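Lysine cyclodeaminase (PDB 5YU3) catalyses the cyclisation and deamination of L-lysine, probably to L-pipecolate with bound NAD as cofactor, and also recognises L-ornithine and L-2,4-diaminobutyric acid. Local coordinates at residues A[21-26]-A[118-123]; A[252-257]-A[280-285]; A[228-233]-A[241-246]. One frame throughout, in Å; residues are numbered along the deposited sequence.

Interaction 1 (A[21-26]-A[118-123]); sequences DELMRR and TALRTG. With NAD (nicotinamide-adenine-dinucleotide), chain F; PRO (proline), chain G.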
# COMPACT_ATOMS: atom_id res chain seq x y z
N ASP A 21 -17.68 -15.53 -19.71
CA ASP A 21 -17.35 -15.00 -21.03
C ASP A 21 -17.65 -13.51 -21.11
O ASP A 21 -16.81 -12.71 -21.55
CB ASP A 21 -18.13 -15.74 -22.13
CG ASP A 21 -17.60 -17.13 -22.41
OD1 ASP A 21 -16.58 -17.55 -21.82
OD2 ASP A 21 -18.24 -17.83 -23.22
N GLU A 22 -18.85 -13.12 -20.69
CA GLU A 22 -19.23 -11.72 -20.80
C GLU A 22 -18.40 -10.85 -19.86
O GLU A 22 -18.00 -9.74 -20.23
CB GLU A 22 -20.72 -11.56 -20.51
CG GLU A 22 -21.10 -10.11 -20.27
CD GLU A 22 -21.09 -9.28 -21.52
OE1 GLU A 22 -20.94 -9.85 -22.63
OE2 GLU A 22 -21.24 -8.04 -21.41
N LEU A 23 -18.12 -11.34 -18.65
CA LEU A 23 -17.32 -10.53 -17.72
C LEU A 23 -15.90 -10.36 -18.23
O LEU A 23 -15.32 -9.27 -18.13
CB LEU A 23 -17.32 -11.17 -16.33
CG LEU A 23 -16.60 -10.39 -15.24
CD1 LEU A 23 -17.29 -9.05 -14.95
CD2 LEU A 23 -16.49 -11.24 -13.98
N MET A 24 -15.32 -11.41 -18.81
CA MET A 24 -13.99 -11.28 -19.41
C MET A 24 -14.02 -10.31 -20.59
O MET A 24 -13.13 -9.47 -20.72
CB MET A 24 -13.47 -12.65 -19.82
CG MET A 24 -12.08 -12.62 -20.50
SD MET A 24 -10.75 -12.00 -19.43
CE MET A 24 -10.21 -13.48 -18.61
N ARG A 25 -15.06 -10.39 -21.43
CA ARG A 25 -15.16 -9.47 -22.56
C ARG A 25 -15.29 -8.02 -22.10
O ARG A 25 -14.69 -7.12 -22.71
CB ARG A 25 -16.35 -9.84 -23.45
CG ARG A 25 -16.06 -11.04 -24.37
CD ARG A 25 -17.06 -11.15 -25.51
NE ARG A 25 -16.76 -12.28 -26.39
CZ ARG A 25 -17.29 -13.49 -26.24
NH1 ARG A 25 -18.15 -13.72 -25.25
NH2 ARG A 25 -16.96 -14.47 -27.09
N ARG A 26 -16.06 -7.78 -21.03
CA ARG A 26 -16.15 -6.42 -20.51
C ARG A 26 -14.79 -5.89 -20.10
O ARG A 26 -14.45 -4.74 -20.37
CB ARG A 26 -17.10 -6.35 -19.31
CG ARG A 26 -18.56 -6.55 -19.66
CD ARG A 26 -19.48 -6.31 -18.44
NE ARG A 26 -20.83 -6.80 -18.69
CZ ARG A 26 -21.80 -6.79 -17.79
NH1 ARG A 26 -21.58 -6.32 -16.57
NH2 ARG A 26 -23.00 -7.27 -18.12
N THR A 118 -7.48 -10.19 -10.44
CA THR A 118 -6.12 -10.23 -10.99
C THR A 118 -6.05 -11.22 -12.15
O THR A 118 -5.51 -10.91 -13.22
CB THR A 118 -5.09 -10.61 -9.90
OG1 THR A 118 -5.01 -9.57 -8.92
CG2 THR A 118 -3.69 -10.82 -10.52
N ALA A 119 -6.63 -12.40 -11.96
CA ALA A 119 -6.63 -13.41 -13.03
C ALA A 119 -7.37 -12.90 -14.26
O ALA A 119 -6.92 -13.12 -15.39
CB ALA A 119 -7.24 -14.72 -12.52
N LEU A 120 -8.49 -12.20 -14.05
CA LEU A 120 -9.27 -11.69 -15.17
C LEU A 120 -8.49 -10.64 -15.96
O LEU A 120 -8.41 -10.72 -17.19
CB LEU A 120 -10.59 -11.09 -14.68
CG LEU A 120 -11.56 -12.13 -14.10
CD1 LEU A 120 -12.82 -11.43 -13.55
CD2 LEU A 120 -11.94 -13.17 -15.14
N ARG A 121 -7.94 -9.62 -15.28
CA ARG A 121 -7.32 -8.55 -16.05
C ARG A 121 -5.98 -8.98 -16.64
O ARG A 121 -5.53 -8.37 -17.62
CB ARG A 121 -7.18 -7.26 -15.20
CG ARG A 121 -6.41 -7.35 -13.88
CD ARG A 121 -4.90 -7.48 -14.12
NE ARG A 121 -4.09 -6.75 -13.15
CZ ARG A 121 -2.79 -6.97 -12.95
NH1 ARG A 121 -2.15 -7.94 -13.62
NH2 ARG A 121 -2.13 -6.23 -12.06
N THR A 122 -5.35 -10.01 -16.08
CA THR A 122 -4.10 -10.51 -16.63
C THR A 122 -4.35 -11.30 -17.91
O THR A 122 -3.60 -11.16 -18.89
CB THR A 122 -3.38 -11.37 -15.58
OG1 THR A 122 -3.20 -10.58 -14.40
CG2 THR A 122 -2.01 -11.83 -16.07
N GLY A 123 -5.40 -12.13 -17.92
CA GLY A 123 -5.84 -12.72 -19.17
C GLY A 123 -6.25 -11.67 -20.18
O GLY A 123 -5.90 -11.74 -21.36
PA NAD F . 0.59 -20.70 -9.91
O1A NAD F . 1.43 -21.14 -8.75
O2A NAD F . -0.91 -20.92 -9.88
O5B NAD F . 1.11 -21.47 -11.22
C5B NAD F . 2.50 -21.39 -11.59
C4B NAD F . 2.84 -22.72 -12.27
O4B NAD F . 4.15 -22.64 -12.82
C3B NAD F . 2.87 -23.87 -11.26
O3B NAD F . 1.91 -24.89 -11.65
C2B NAD F . 4.29 -24.39 -11.35
O2B NAD F . 4.40 -25.81 -11.23
C1B NAD F . 4.70 -23.95 -12.73
N9A NAD F . 6.15 -23.86 -13.00
C8A NAD F . 7.15 -23.48 -12.17
N7A NAD F . 8.35 -23.52 -12.82
C5A NAD F . 8.11 -23.93 -14.09
C6A NAD F . 8.90 -24.19 -15.30
N6A NAD F . 10.24 -24.02 -15.31
N1A NAD F . 8.23 -24.59 -16.41
C2A NAD F . 6.90 -24.78 -16.45
N3A NAD F . 6.12 -24.57 -15.38
C4A NAD F . 6.66 -24.15 -14.20
O3 NAD F . 0.89 -19.13 -10.15
PN NAD F . 0.13 -18.13 -11.14
O1N NAD F . -0.29 -18.90 -12.37
O2N NAD F . -0.91 -17.37 -10.33
O5D NAD F . 1.28 -17.07 -11.51
C5D NAD F . 2.32 -17.43 -12.42
C4D NAD F . 3.21 -16.21 -12.66
O4D NAD F . 2.44 -15.13 -13.17
C3D NAD F . 3.83 -15.70 -11.37
O3D NAD F . 5.17 -15.23 -11.65
C2D NAD F . 2.97 -14.50 -11.02
O2D NAD F . 3.63 -13.57 -10.14
C1D NAD F . 2.73 -13.95 -12.41
N1N NAD F . 1.62 -13.01 -12.52
C2N NAD F . 1.73 -12.03 -13.43
C3N NAD F . 0.71 -11.09 -13.59
C7N NAD F . 0.87 -10.03 -14.63
O7N NAD F . 0.13 -9.07 -14.64
N7N NAD F . 1.83 -10.19 -15.56
C4N NAD F . -0.45 -11.19 -12.83
C5N NAD F . -0.54 -12.24 -11.91
C6N NAD F . 0.51 -13.16 -11.78
N PRO G . 2.49 -9.14 -10.60
CA PRO G . 1.07 -9.42 -10.01
C PRO G . 0.11 -8.24 -10.33
O PRO G . -0.91 -8.23 -9.61
CB PRO G . 1.30 -9.57 -8.76
CG PRO G . 2.73 -10.34 -8.74
CD PRO G . 3.24 -10.22 -9.92
OXT PRO G . 0.31 -7.38 -11.25
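Leu120 faces helix 20-39 and meets two side chains of it, Leu23 and Met24. Leu23 and Leu120 meet at about a right angle, methyl against methyl, with CD2 of Leu23 3.7 Å from CD1 of Leu120. Met24 comes in obliquely. Its CG lies anti to the backbone N (chi1 178°), and the chain then bends twice. This folds the thioether over the backbone of helix 115-133, where Met24 SD sits 3.5 Å from the carbonyl O of Leu120. The methyl Met24 CE packs 3.9 Å from Leu120 CD2 and also approaches Gly123. A side chain at Gly123 would point at this methyl, so glycine leaves room for it. The axes of segments 21-26 and 118-123 cross at -61° and come within 9.7 Å. Helix 115-133 packs on helix 20-39 of this ornithine cyclodeaminase/mu-crystallin family fold by one face and meets the ligands by the other. Phe315 of helix 305-321 covers Leu23 and Leu120, and Tyr341 of the second subunit packs on Met24 and Leu120. On the ligand face, Arg121 NH2 gives a hydrogen bond to OXT of the bound proline at 2.8 Å. Arg121 NH1 bonds to Thr122 OG1 at 2.9 Å. It also makes a weak bond to NAD O7N. Asp308 pairs with NE, so the guanidinium is gripped from several directions. Thr122 OG1 in turn bonds to Thr118 O at 2.6 Å, from 35° above the carbonyl plane, while Thr122 N reaches the same oxygen from the opposite face. A valine in place of Thr122 would lose both hydroxyl bonds and is likely to leave the Arg121 guanidinium less firmly set beside the nicotinamide. Thr118 CG2 lies 3.7 Å from NAD C5N.

Interaction 2 (A[252-257]-A[280-285]); sequences FVTADH and AHLCAD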
# COMPACT_ATOMS: atom_id res chain seq x y z
N PHE A 252 10.09 -8.56 -31.74
CA PHE A 252 9.49 -7.25 -31.48
C PHE A 252 8.88 -7.29 -30.08
O PHE A 252 7.95 -8.07 -29.84
CB PHE A 252 8.42 -6.95 -32.53
CG PHE A 252 7.62 -5.69 -32.27
CD1 PHE A 252 8.14 -4.44 -32.60
CD2 PHE A 252 6.34 -5.76 -31.75
CE1 PHE A 252 7.41 -3.29 -32.38
CE2 PHE A 252 5.59 -4.60 -31.52
CZ PHE A 252 6.13 -3.36 -31.84
N VAL A 253 9.39 -6.48 -29.16
CA VAL A 253 9.04 -6.57 -27.74
C VAL A 253 8.27 -5.32 -27.32
O VAL A 253 8.81 -4.21 -27.34
CB VAL A 253 10.28 -6.75 -26.86
CG1 VAL A 253 9.88 -6.84 -25.41
CG2 VAL A 253 11.05 -7.99 -27.29
N THR A 254 7.01 -5.50 -26.92
CA THR A 254 6.21 -4.41 -26.35
C THR A 254 5.95 -4.72 -24.88
O THR A 254 5.54 -5.84 -24.54
CB THR A 254 4.88 -4.22 -27.10
OG1 THR A 254 4.16 -3.13 -26.52
CG2 THR A 254 4.01 -5.48 -27.07
N ALA A 255 6.23 -3.76 -24.01
CA ALA A 255 5.99 -3.92 -22.58
C ALA A 255 4.71 -3.21 -22.18
O ALA A 255 4.33 -2.21 -22.78
CB ALA A 255 7.16 -3.35 -21.76
N ASP A 256 4.04 -3.74 -21.15
CA ASP A 256 2.89 -3.01 -20.64
C ASP A 256 3.32 -1.74 -19.92
O ASP A 256 2.62 -0.72 -19.98
CB ASP A 256 2.01 -3.91 -19.73
CG ASP A 256 2.75 -4.52 -18.53
OD1 ASP A 256 3.98 -4.35 -18.30
OD2 ASP A 256 2.04 -5.24 -17.78
N HIS A 257 4.49 -1.77 -19.31
CA HIS A 257 4.96 -0.68 -18.46
C HIS A 257 6.47 -0.70 -18.60
O HIS A 257 7.15 -1.52 -17.96
CB HIS A 257 4.52 -0.90 -17.01
CG HIS A 257 4.73 0.28 -16.11
ND1 HIS A 257 5.97 0.85 -15.90
CD2 HIS A 257 3.86 0.97 -15.33
CE1 HIS A 257 5.85 1.85 -15.04
NE2 HIS A 257 4.58 1.94 -14.68
N ALA A 280 0.28 0.54 -24.54
CA ALA A 280 -0.65 1.67 -24.65
C ALA A 280 -0.48 2.40 -25.97
O ALA A 280 -1.47 2.83 -26.58
CB ALA A 280 -0.44 2.64 -23.48
N HIS A 281 0.76 2.55 -26.44
CA HIS A 281 0.96 3.25 -27.71
C HIS A 281 0.42 2.43 -28.88
O HIS A 281 -0.17 3.00 -29.81
CB HIS A 281 2.43 3.60 -27.92
CG HIS A 281 2.67 4.46 -29.12
ND1 HIS A 281 3.17 3.98 -30.32
CD2 HIS A 281 2.42 5.78 -29.33
CE1 HIS A 281 3.26 4.97 -31.19
NE2 HIS A 281 2.80 6.07 -30.62
N LEU A 282 0.62 1.11 -28.85
CA LEU A 282 0.04 0.25 -29.87
C LEU A 282 -1.48 0.39 -29.90
O LEU A 282 -2.10 0.40 -30.98
CB LEU A 282 0.43 -1.21 -29.64
CG LEU A 282 1.92 -1.59 -29.54
CD1 LEU A 282 2.08 -3.09 -29.62
CD2 LEU A 282 2.72 -0.91 -30.61
N CYS A 283 -2.10 0.51 -28.73
CA CYS A 283 -3.56 0.63 -28.68
C CYS A 283 -4.03 1.96 -29.25
O CYS A 283 -5.08 2.03 -29.91
CB CYS A 283 -4.06 0.47 -27.24
SG CYS A 283 -3.88 -1.20 -26.60
N ALA A 284 -3.29 3.05 -29.01
CA ALA A 284 -3.72 4.34 -29.50
C ALA A 284 -3.38 4.54 -30.98
O ALA A 284 -4.11 5.23 -31.69
CB ALA A 284 -3.09 5.46 -28.67
N ASP A 285 -2.29 3.94 -31.45
CA ASP A 285 -1.83 4.17 -32.82
C ASP A 285 -1.29 2.85 -33.36
O ASP A 285 -0.12 2.51 -33.14
CB ASP A 285 -0.76 5.27 -32.87
CG ASP A 285 -0.36 5.61 -34.30
OD1 ASP A 285 -0.69 4.82 -35.20
OD2 ASP A 285 0.30 6.66 -34.52
O HOH W 1 1.60 0.79 -21.96
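The carbonyl O of Asp256 accepts a hydrogen bond from a water at 2.7 Å, and the same water accepts one from Ala280 N at 2.9 Å. Ala280 lies in the first turn of helix 279-284, where a backbone amide has no carbonyl of its own helix to bond. The water fills that role and ties the residue just after strand 252-255 to the start of the helix. Further along, Thr254 and Leu282 reach toward each other, tip to tip. Leu282 CD1 is the methyl that does the touching, 3.7 Å from Thr254 OG1 and 4.0 Å from Thr254 CG2. OG1 stands anti to the backbone N (chi1 -179°), and its hydroxyl is hydrogen-bonded to Pro277 O, so the polar atom is satisfied although a methyl lies against it. Leu282 CD1 also meets the Phe252 ring, at its edge and near its plane, 4.3 Å from Phe252 CE2. One leucine methyl therefore serves two residues on the same side of the strand. Strand 252-255 is the outermost of the parallel sheet at this end, hydrogen-bonded to strand 297-300. Helix 279-284 packs over one face of it. Leu133 of helix 115-133 touches both Phe252 and Thr254, and Leu132 of that helix touches Leu282. No direct hydrogen bond joins the two segments. The contact between them rests on apolar packing at Leu282 and on a water between two backbone groups, with no charged side chain taking part.

Interaction 3 (A[228-233]-A[241-246]); sequences LHINAV and TELPLG. With NA (sodium ion), chain E; NAD (nicotinamide-adenine-dinucleotide), chain F.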
# COMPACT_ATOMS: atom_id res chain seq x y z
N LEU A 228 5.06 -16.36 -34.58
CA LEU A 228 4.75 -16.61 -33.17
C LEU A 228 4.62 -15.32 -32.37
O LEU A 228 5.44 -14.40 -32.50
CB LEU A 228 5.83 -17.50 -32.55
CG LEU A 228 5.78 -17.68 -31.02
CD1 LEU A 228 4.48 -18.39 -30.60
CD2 LEU A 228 6.98 -18.44 -30.50
N HIS A 229 3.56 -15.25 -31.56
CA HIS A 229 3.44 -14.23 -30.53
C HIS A 229 3.48 -14.87 -29.15
O HIS A 229 2.79 -15.86 -28.90
CB HIS A 229 2.13 -13.44 -30.66
CG HIS A 229 1.93 -12.49 -29.53
ND1 HIS A 229 2.76 -11.41 -29.33
CD2 HIS A 229 1.04 -12.49 -28.51
CE1 HIS A 229 2.38 -10.76 -28.23
NE2 HIS A 229 1.33 -11.40 -27.72
N ILE A 230 4.28 -14.29 -28.25
CA ILE A 230 4.41 -14.79 -26.89
C ILE A 230 3.90 -13.72 -25.93
O ILE A 230 4.35 -12.57 -25.99
CB ILE A 230 5.86 -15.15 -26.53
CG1 ILE A 230 6.46 -16.12 -27.55
CG2 ILE A 230 5.92 -15.72 -25.09
CD1 ILE A 230 7.94 -16.43 -27.29
N ASN A 231 2.99 -14.11 -25.03
CA ASN A 231 2.67 -13.30 -23.85
C ASN A 231 3.54 -13.81 -22.71
O ASN A 231 3.34 -14.92 -22.22
CB ASN A 231 1.19 -13.38 -23.49
CG ASN A 231 0.28 -13.05 -24.66
OD1 ASN A 231 0.21 -11.90 -25.10
ND2 ASN A 231 -0.42 -14.06 -25.16
N ALA A 232 4.54 -13.01 -22.33
CA ALA A 232 5.44 -13.37 -21.23
C ALA A 232 4.84 -12.79 -19.95
O ALA A 232 4.93 -11.59 -19.69
CB ALA A 232 6.85 -12.84 -21.51
N VAL A 233 4.19 -13.65 -19.17
CA VAL A 233 3.30 -13.16 -18.11
C VAL A 233 3.96 -13.32 -16.75
O VAL A 233 3.72 -12.51 -15.84
CB VAL A 233 1.94 -13.89 -18.16
CG1 VAL A 233 1.06 -13.50 -16.97
CG2 VAL A 233 1.24 -13.58 -19.47
N THR A 241 13.17 -14.57 -14.97
CA THR A 241 12.78 -14.43 -16.36
C THR A 241 12.31 -15.79 -16.86
O THR A 241 12.57 -16.83 -16.25
CB THR A 241 13.94 -13.94 -17.24
OG1 THR A 241 15.04 -14.84 -17.10
CG2 THR A 241 14.38 -12.52 -16.84
N GLU A 242 11.62 -15.77 -18.00
CA GLU A 242 11.07 -16.99 -18.58
C GLU A 242 11.54 -17.28 -19.99
O GLU A 242 11.50 -18.44 -20.40
CB GLU A 242 9.53 -16.92 -18.58
CG GLU A 242 8.95 -16.89 -17.18
CD GLU A 242 7.43 -16.83 -17.17
OE1 GLU A 242 6.85 -16.08 -17.97
OE2 GLU A 242 6.84 -17.55 -16.34
N LEU A 243 11.99 -16.27 -20.75
CA LEU A 243 12.27 -16.52 -22.15
C LEU A 243 13.77 -16.54 -22.42
O LEU A 243 14.56 -15.92 -21.69
CB LEU A 243 11.62 -15.47 -23.06
CG LEU A 243 10.10 -15.34 -23.03
CD1 LEU A 243 9.62 -14.31 -24.05
CD2 LEU A 243 9.47 -16.70 -23.31
N PRO A 244 14.20 -17.23 -23.46
CA PRO A 244 15.64 -17.25 -23.78
C PRO A 244 16.07 -15.95 -24.43
O PRO A 244 15.34 -15.36 -25.24
CB PRO A 244 15.77 -18.44 -24.74
CG PRO A 244 14.27 -18.71 -25.24
CD PRO A 244 13.44 -18.13 -24.40
N LEU A 245 17.26 -15.48 -24.04
CA LEU A 245 17.75 -14.20 -24.56
C LEU A 245 17.76 -14.18 -26.08
O LEU A 245 17.37 -13.19 -26.71
CB LEU A 245 19.16 -13.93 -24.02
CG LEU A 245 19.82 -12.66 -24.55
CD1 LEU A 245 19.01 -11.41 -24.17
CD2 LEU A 245 21.27 -12.55 -24.07
N GLY A 246 18.20 -15.28 -26.70
CA GLY A 246 18.30 -15.31 -28.16
C GLY A 246 16.96 -15.06 -28.83
O GLY A 246 16.88 -14.31 -29.81
NA NA E . 6.95 -10.69 -17.91
PA NAD F . 0.59 -20.70 -9.91
O1A NAD F . 1.43 -21.14 -8.75
O2A NAD F . -0.91 -20.92 -9.88
O5B NAD F . 1.11 -21.47 -11.22
C5B NAD F . 2.50 -21.39 -11.59
C4B NAD F . 2.84 -22.72 -12.27
O4B NAD F . 4.15 -22.64 -12.82
C3B NAD F . 2.87 -23.87 -11.26
O3B NAD F . 1.91 -24.89 -11.65
C2B NAD F . 4.29 -24.39 -11.35
O2B NAD F . 4.40 -25.81 -11.23
C1B NAD F . 4.70 -23.95 -12.73
N9A NAD F . 6.15 -23.86 -13.00
C8A NAD F . 7.15 -23.48 -12.17
N7A NAD F . 8.35 -23.52 -12.82
C5A NAD F . 8.11 -23.93 -14.09
C6A NAD F . 8.90 -24.19 -15.30
N6A NAD F . 10.24 -24.02 -15.31
N1A NAD F . 8.23 -24.59 -16.41
C2A NAD F . 6.90 -24.78 -16.45
N3A NAD F . 6.12 -24.57 -15.38
C4A NAD F . 6.66 -24.15 -14.20
O3 NAD F . 0.89 -19.13 -10.15
PN NAD F . 0.13 -18.13 -11.14
O1N NAD F . -0.29 -18.90 -12.37
O2N NAD F . -0.91 -17.37 -10.33
O5D NAD F . 1.28 -17.07 -11.51
C5D NAD F . 2.32 -17.43 -12.42
C4D NAD F . 3.21 -16.21 -12.66
O4D NAD F . 2.44 -15.13 -13.17
C3D NAD F . 3.83 -15.70 -11.37
O3D NAD F . 5.17 -15.23 -11.65
C2D NAD F . 2.97 -14.50 -11.02
O2D NAD F . 3.63 -13.57 -10.14
C1D NAD F . 2.73 -13.95 -12.41
N1N NAD F . 1.62 -13.01 -12.52
C2N NAD F . 1.73 -12.03 -13.43
C3N NAD F . 0.71 -11.09 -13.59
C7N NAD F . 0.87 -10.03 -14.63
O7N NAD F . 0.13 -9.07 -14.64
N7N NAD F . 1.83 -10.19 -15.56
C4N NAD F . -0.45 -11.19 -12.83
C5N NAD F . -0.54 -12.24 -11.91
C6N NAD F . 0.51 -13.16 -11.78
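The sodium site and the pocket for the NAD carboxamide both lie at the C-terminal end of strand 229-232, in the parallel sheet of a Rossmann-type domain. In such a sheet the cofactor lies across the C-terminal edge, and here the last strand residue and the one after it meet the two ligands. Ala232 O binds the sodium ion at 2.8 Å, with Gly234 O, Asp300 OD1 and Ser301 O completing the protein ligands. One residue on, Val233 O accepts a nearly straight hydrogen bond (169°) from NAD N7N at 3.0 Å. Val233 CG1 also lies beside this amide nitrogen. Segment 241-246 packs against the strand through Leu243 and Glu242. Ile230 and Ala232, two residues apart on the strand, point the same way, toward Leu243. The isobutyl tip of Leu243 meets Ile230 end to end, with CD2 4.1 Å from Ile230 CG2. Leu243 CD1 reaches Ala232 CB at 4.0 Å. The Leu243 CG stands anti to its own carbonyl carbon (chi1 -61°), which directs both methyls at the strand. Val298 and Thr207 of the flanking strands also touch Leu243. Glu242 runs extended beyond CG and brings OE1 to 3.8 Å from Val233 N, too far for a hydrogen bond. Its carboxylate is held instead by Thr207 OG1 at OE1 and Thr209 OG1 at OE2. The backbone N atoms of Glu242 and Leu243 bond to the two carboxylate oxygens of Glu266, which probably steadies the loop ahead of helix 245-250. Asn231 points to the other side of the sheet. There Asn231 OD1 takes a hydrogen bond from His229 NE2 at 2.9 Å, with the donor 56° above the carbonyl plane.

Along the chain, interaction 1 closes first, interaction 3 follows, and interaction 2 comes last. Interactions 2 and 3 belong to one parallel sheet: strand 297-300 lies between strands 229-232 and 252-255, and helix 245-250 leads directly into strand 252-255. Their centres are about 16 Å apart. Interaction 1 lies about 22 Å from interaction 3 and about 19 Å from interaction 2, centre to centre. Helix 115-133 links all three, packing on segments of each. Interactions 1 and 3 touch directly, Thr122 CG2 lying 3.6 Å from Val233 CG1. The nicotinamide end of NAD thus meets both helix 115-133 and the end of strand 229-232, while interaction 2 lies farther from the cofactor.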